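Local coordinates for DUF3256 domain-containing protein (Porphyromonas gingivalis W83, PDB 2P3P), which is of unknown function but belongs to the DUF3256 family, is probably membrane-anchored in its full-length form, and can bind a magnesium ion, at residues F79-P84 with V157-E162; C93-V98 with S105-Y110. All blocks are in the same frame, centred on the assembly; numbering follows the deposited sequence.

Contact 1 of 2, residues F79-P84 with V157-E162; sequences FMRILP and VSLSEE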
loop_
_atom_site.group_PDB
_atom_site.type_symbol
_atom_site.label_atom_id
_atom_site.label_comp_id
_atom_site.label_asym_id
_atom_site.label_seq_id
_atom_site.Cartn_x
_atom_site.Cartn_y
_atom_site.Cartn_z
ATOM N N PHE A 79 2.080 5.401 0.257
ATOM C CA PHE A 79 1.817 5.518 1.675
ATOM C C PHE A 79 3.015 4.887 2.374
ATOM O O PHE A 79 3.395 3.785 2.046
ATOM C CB PHE A 79 0.531 4.814 2.041
ATOM C CG PHE A 79 0.189 4.921 3.478
ATOM C CD1 PHE A 79 -0.453 6.070 3.958
ATOM C CD2 PHE A 79 0.510 3.904 4.363
ATOM C CE1 PHE A 79 -0.794 6.193 5.333
ATOM C CE2 PHE A 79 0.172 4.023 5.730
ATOM C CZ PHE A 79 -0.456 5.168 6.207
HETATM N N MSE A 80 3.636 5.614 3.279
HETATM C CA MSE A 80 4.830 5.088 3.919
HETATM C C MSE A 80 4.820 5.342 5.399
HETATM O O MSE A 80 4.259 6.357 5.897
HETATM C CB MSE A 80 6.109 5.693 3.315
HETATM C CG MSE A 80 6.284 7.124 3.616
HETATM SE SE MSE A 80 7.999 7.826 2.914
HETATM C CE MSE A 80 7.535 7.749 1.059
ATOM N N ARG A 81 5.442 4.406 6.105
ATOM C CA ARG A 81 5.477 4.397 7.577
ATOM C C ARG A 81 6.733 3.678 8.014
ATOM O O ARG A 81 7.213 2.848 7.272
ATOM C CB ARG A 81 4.297 3.632 8.158
ATOM C CG ARG A 81 2.981 4.323 8.017
ATOM C CD ARG A 81 1.964 3.821 9.019
ATOM N NE ARG A 81 2.339 4.197 10.377
ATOM C CZ ARG A 81 1.955 3.533 11.448
ATOM N NH1 ARG A 81 1.245 2.429 11.323
ATOM N NH2 ARG A 81 2.328 3.956 12.644
ATOM N N ILE A 82 7.199 3.964 9.232
ATOM C CA ILE A 82 8.201 3.182 9.933
ATOM C C ILE A 82 7.490 2.036 10.669
ATOM O O ILE A 82 6.457 2.217 11.286
ATOM C CB ILE A 82 8.975 4.048 10.994
ATOM C CG1 ILE A 82 9.675 5.193 10.322
ATOM C CG2 ILE A 82 10.131 3.242 11.647
ATOM C CD1 ILE A 82 10.789 4.724 9.441
ATOM N N LEU A 83 8.110 0.876 10.650
ATOM C CA LEU A 83 7.704 -0.284 11.441
ATOM C C LEU A 83 8.900 -0.754 12.266
ATOM O O LEU A 83 10.072 -0.705 11.831
ATOM C CB LEU A 83 7.221 -1.435 10.554
ATOM C CG LEU A 83 6.075 -1.193 9.583
ATOM C CD1 LEU A 83 5.858 -2.403 8.664
ATOM C CD2 LEU A 83 4.842 -0.847 10.376
ATOM N N PRO A 84 8.633 -1.188 13.489
ATOM C CA PRO A 84 9.748 -1.587 14.341
ATOM C C PRO A 84 10.321 -2.919 13.931
ATOM O O PRO A 84 9.576 -3.880 13.849
ATOM C CB PRO A 84 9.108 -1.715 15.729
ATOM C CG PRO A 84 7.683 -1.886 15.526
ATOM C CD PRO A 84 7.326 -1.296 14.177
ATOM N N VAL A 157 -4.059 -2.880 -0.963
ATOM C CA VAL A 157 -3.648 -2.846 0.410
ATOM C C VAL A 157 -3.830 -1.464 1.058
ATOM O O VAL A 157 -3.551 -0.449 0.439
ATOM C CB VAL A 157 -2.175 -3.205 0.461
ATOM C CG1 VAL A 157 -1.621 -3.054 1.867
ATOM C CG2 VAL A 157 -1.962 -4.666 -0.098
ATOM N N SER A 158 -4.269 -1.480 2.313
ATOM C CA SER A 158 -4.294 -0.281 3.184
ATOM C C SER A 158 -3.529 -0.553 4.488
ATOM O O SER A 158 -3.987 -1.303 5.335
ATOM C CB SER A 158 -5.719 0.087 3.549
ATOM O OG SER A 158 -5.745 1.362 4.181
ATOM N N LEU A 159 -2.374 0.050 4.626
ATOM C CA LEU A 159 -1.650 0.014 5.920
ATOM C C LEU A 159 -2.308 1.014 6.871
ATOM O O LEU A 159 -2.629 2.169 6.497
ATOM C CB LEU A 159 -0.177 0.364 5.641
ATOM C CG LEU A 159 0.774 0.385 6.808
ATOM C CD1 LEU A 159 0.840 -0.975 7.490
ATOM C CD2 LEU A 159 2.145 0.826 6.249
ATOM N N SER A 160 -2.563 0.583 8.105
ATOM C CA SER A 160 -3.077 1.493 9.125
ATOM C C SER A 160 -2.168 2.702 9.369
ATOM O O SER A 160 -0.924 2.639 9.274
ATOM C CB SER A 160 -3.330 0.769 10.456
ATOM O OG SER A 160 -3.856 1.673 11.464
ATOM N N GLU A 161 -2.804 3.822 9.680
ATOM C CA GLU A 161 -2.107 5.030 10.078
ATOM C C GLU A 161 -1.629 4.972 11.519
ATOM O O GLU A 161 -0.750 5.721 11.900
ATOM C CB GLU A 161 -3.008 6.259 9.904
ATOM C CG GLU A 161 -3.338 6.490 8.426
ATOM C CD GLU A 161 -4.589 7.289 8.171
ATOM O OE1 GLU A 161 -4.882 8.245 8.945
ATOM O OE2 GLU A 161 -5.259 6.991 7.143
ATOM N N GLU A 162 -2.266 4.142 12.332
ATOM C CA GLU A 162 -2.114 4.247 13.775
ATOM C C GLU A 162 -1.708 2.971 14.512
ATOM O O GLU A 162 -1.365 3.061 15.681
ATOM C CB GLU A 162 -3.407 4.778 14.383
ATOM C CG GLU A 162 -4.225 5.545 13.374
ATOM C CD GLU A 162 -5.436 6.171 13.963
ATOM O OE1 GLU A 162 -5.709 5.946 15.177
ATOM O OE2 GLU A 162 -6.121 6.891 13.195
#
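The guanidinium of Arg81 has the backbone carbonyl of Glu161 over one face, with O 3.5 Å above the plane and over its centre, while the Phe79 ring takes Leu159 CD2 at an edge, in its plane. Ser160 O also lies at the ring's edge, near its plane; Leu159 O approaches CE2 of Phe79 obliquely, at 3.4 Å. With CG anti to the backbone N (chi1 -179°), the Phe79 ring reaches the end of strand 155-159 and the turn after it: CE2 packs on Leu159 CB at 3.7 Å and CZ on Glu161 CG at 3.9 Å. The aliphatic part of Arg81 runs over Leu159, Arg81 CG lying 4.0 Å from Leu159 CD2, then bends at chi3 (68°), and NH1 gives Ser160 O a weak bond of 3.0 Å at 125°. Asn66 O accepts a hydrogen bond from Arg81 NE, and Glu161 OE2 forms a salt bridge with Arg69. In an ST turn, Ser160 OG accepts from Glu162 N at 3.1 Å. Two sheets are thus joined here by side chains from strand 77-84 meeting the end of strand 155-159. An apolar Phe79–Leu159 contact adjoins an arginine beside several backbone carbonyls, whose partial negative charge would probably help to stabilise its positive charge.

Contact 2 of 2, residues C93-V98 with S105-Y110; sequences CVVTTV and SRIDFY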
loop_
_atom_site.group_PDB
_atom_site.type_symbol
_atom_site.label_atom_id
_atom_site.label_comp_id
_atom_site.label_asym_id
_atom_site.label_seq_id
_atom_site.Cartn_x
_atom_site.Cartn_y
_atom_site.Cartn_z
ATOM N N CYS A 93 8.245 0.877 5.411
ATOM C CA CYS A 93 7.277 0.125 4.638
ATOM C C CYS A 93 6.552 1.108 3.757
ATOM O O CYS A 93 6.033 2.125 4.259
ATOM C CB CYS A 93 6.279 -0.566 5.575
ATOM S SG CYS A 93 4.967 -1.507 4.665
ATOM N N VAL A 94 6.533 0.842 2.439
ATOM C CA VAL A 94 5.958 1.789 1.505
ATOM C C VAL A 94 4.971 0.976 0.711
ATOM O O VAL A 94 5.307 -0.100 0.220
ATOM C CB VAL A 94 7.001 2.478 0.565
ATOM C CG1 VAL A 94 6.333 3.576 -0.289
ATOM C CG2 VAL A 94 8.128 3.093 1.353
ATOM N N VAL A 95 3.743 1.468 0.632
ATOM C CA VAL A 95 2.693 0.781 -0.095
ATOM C C VAL A 95 2.295 1.717 -1.228
ATOM O O VAL A 95 1.869 2.860 -0.996
ATOM C CB VAL A 95 1.445 0.442 0.800
ATOM C CG1 VAL A 95 0.394 -0.326 -0.008
ATOM C CG2 VAL A 95 1.823 -0.331 2.029
ATOM N N THR A 96 2.442 1.227 -2.446
ATOM C CA THR A 96 2.208 2.053 -3.634
ATOM C C THR A 96 1.088 1.400 -4.413
ATOM O O THR A 96 1.200 0.212 -4.803
ATOM C CB THR A 96 3.452 2.201 -4.513
ATOM O OG1 THR A 96 4.555 2.713 -3.757
ATOM C CG2 THR A 96 3.152 3.156 -5.703
ATOM N N THR A 97 0.019 2.157 -4.645
ATOM C CA THR A 97 -1.216 1.631 -5.166
ATOM C C THR A 97 -1.674 2.404 -6.388
ATOM O O THR A 97 -2.015 3.611 -6.301
ATOM C CB THR A 97 -2.368 1.676 -4.101
ATOM O OG1 THR A 97 -1.984 1.032 -2.888
ATOM C CG2 THR A 97 -3.616 1.018 -4.667
ATOM N N VAL A 98 -1.693 1.732 -7.538
ATOM C CA VAL A 98 -2.325 2.342 -8.733
ATOM C C VAL A 98 -3.849 2.279 -8.493
ATOM O O VAL A 98 -4.354 1.307 -7.928
ATOM C CB VAL A 98 -1.896 1.638 -10.036
ATOM C CG1 VAL A 98 -0.400 1.633 -10.152
ATOM C CG2 VAL A 98 -2.413 0.232 -10.060
ATOM N N SER A 105 -1.873 -2.896 -5.385
ATOM C CA SER A 105 -0.828 -2.385 -4.536
ATOM C C SER A 105 0.466 -3.197 -4.676
ATOM O O SER A 105 0.420 -4.398 -4.902
ATOM C CB SER A 105 -1.287 -2.444 -3.070
ATOM O OG SER A 105 -2.403 -1.593 -2.837
ATOM N N ARG A 106 1.596 -2.512 -4.428
ATOM C CA ARG A 106 2.901 -3.138 -4.211
ATOM C C ARG A 106 3.333 -2.709 -2.817
ATOM O O ARG A 106 3.114 -1.563 -2.440
ATOM C CB ARG A 106 3.922 -2.641 -5.230
ATOM C CG ARG A 106 3.574 -2.967 -6.669
ATOM C CD ARG A 106 4.653 -2.494 -7.710
ATOM N NE ARG A 106 4.994 -1.104 -7.465
ATOM C CZ ARG A 106 5.974 -0.735 -6.644
ATOM N NH1 ARG A 106 6.697 -1.678 -6.047
ATOM N NH2 ARG A 106 6.181 0.555 -6.369
ATOM N N ILE A 107 3.865 -3.625 -2.045
ATOM C CA ILE A 107 4.473 -3.302 -0.752
ATOM C C ILE A 107 6.002 -3.466 -0.920
ATOM O O ILE A 107 6.500 -4.549 -1.319
ATOM C CB ILE A 107 3.979 -4.215 0.383
ATOM C CG1 ILE A 107 2.464 -4.291 0.448
ATOM C CG2 ILE A 107 4.504 -3.703 1.739
ATOM C CD1 ILE A 107 1.979 -5.250 1.504
ATOM N N ASP A 108 6.724 -2.369 -0.654
ATOM C CA ASP A 108 8.173 -2.337 -0.660
ATOM C C ASP A 108 8.662 -2.132 0.787
ATOM O O ASP A 108 7.999 -1.504 1.608
ATOM C CB ASP A 108 8.673 -1.201 -1.589
ATOM C CG ASP A 108 8.328 -1.433 -3.032
ATOM O OD1 ASP A 108 8.549 -2.576 -3.497
ATOM O OD2 ASP A 108 7.840 -0.493 -3.700
ATOM N N PHE A 109 9.816 -2.713 1.093
ATOM C CA PHE A 109 10.525 -2.480 2.361
ATOM C C PHE A 109 11.908 -1.955 2.126
ATOM O O PHE A 109 12.576 -2.364 1.162
ATOM C CB PHE A 109 10.587 -3.732 3.202
ATOM C CG PHE A 109 9.261 -4.146 3.741
ATOM C CD1 PHE A 109 8.882 -3.830 5.035
ATOM C CD2 PHE A 109 8.385 -4.870 2.930
ATOM C CE1 PHE A 109 7.657 -4.246 5.506
ATOM C CE2 PHE A 109 7.155 -5.296 3.403
ATOM C CZ PHE A 109 6.797 -4.991 4.661
ATOM N N TYR A 110 12.326 -1.011 2.983
ATOM C CA TYR A 110 13.679 -0.446 2.952
ATOM C C TYR A 110 14.266 -0.397 4.340
ATOM O O TYR A 110 13.531 -0.325 5.352
ATOM C CB TYR A 110 13.702 0.985 2.428
ATOM C CG TYR A 110 13.175 1.202 1.063
ATOM C CD1 TYR A 110 14.021 1.347 -0.022
ATOM C CD2 TYR A 110 11.827 1.320 0.867
ATOM C CE1 TYR A 110 13.493 1.577 -1.304
ATOM C CE2 TYR A 110 11.309 1.564 -0.340
ATOM C CZ TYR A 110 12.115 1.707 -1.424
ATOM O OH TYR A 110 11.441 1.941 -2.610
HETATM O O HOH W 1 5.629 0.311 -2.731
HETATM O O HOH W 2 2.158 0.125 -7.555
#
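Strands 93-98 and 105-110 pair as an antiparallel beta hairpin, their axes 163° apart, with Val94–Asp108 and Thr96–Arg106 as hydrogen-bonded pairs and Cys93–Phe109, Val95–Ile107 and Thr97–Ser105 as non-hydrogen-bonded ones. Each hydrogen-bonded pair carries two nearly straight bonds; Asp108 N to Val94 O measures 2.8 Å. On the sheet face of Cys93, Val95 and Thr97, Cys93 SG is 3.7 Å from Ile107 CG2 and lies obliquely against the Phe109 ring, 4.3 Å from its centroid, a sulfur-aromatic contact; the ring also stacks with Phe122. This face turns to strand 155-159, which Cys93 meets at Leu159 and Val95 at Val157. The other face is polar in its middle. Arg106 lies alongside Thr96, Arg106 NH2 3.7 Å from Thr96 CB, and its chain bends at chi3 (-50°) to bring NH1 to Asp108 OD2 at 2.9 Å in a salt bridge, on the syn side of the carboxylate. A water donates to Thr96 O and weakly accepts from Arg106 NE, tying the two strands together above the backbone. Beyond Asp108, Val94 CG2 touches Tyr110 CE2 at 3.9 Å. At the hairpin's turn end, Ser105 OG donates to Thr97 OG1 at 2.7 Å.

Overall arrangement
The centres of contacts 1 and 2 lie 10 Å apart, and both draw on the seven-stranded antiparallel sheet, where strands 77-84, 90-98 and 104-111 are consecutive in chain and in space. Contact 2 is local, a hairpin within that sheet; contact 1 spans 72 intervening residues, among them the hairpin, to bring in strand 155-159, an outermost strand of the four-stranded sheet. The two meet directly: Phe79 O probably accepts from Val95 N, Leu83 CD1 packs on Cys93 CB, and Val157 N probably bonds to Ser105 OG. Strand 155-159, one partner of contact 1, also packs against the hairpin of contact 2, and so links the two sheets near the chain's centre, away from the magnesium-binding Ser149.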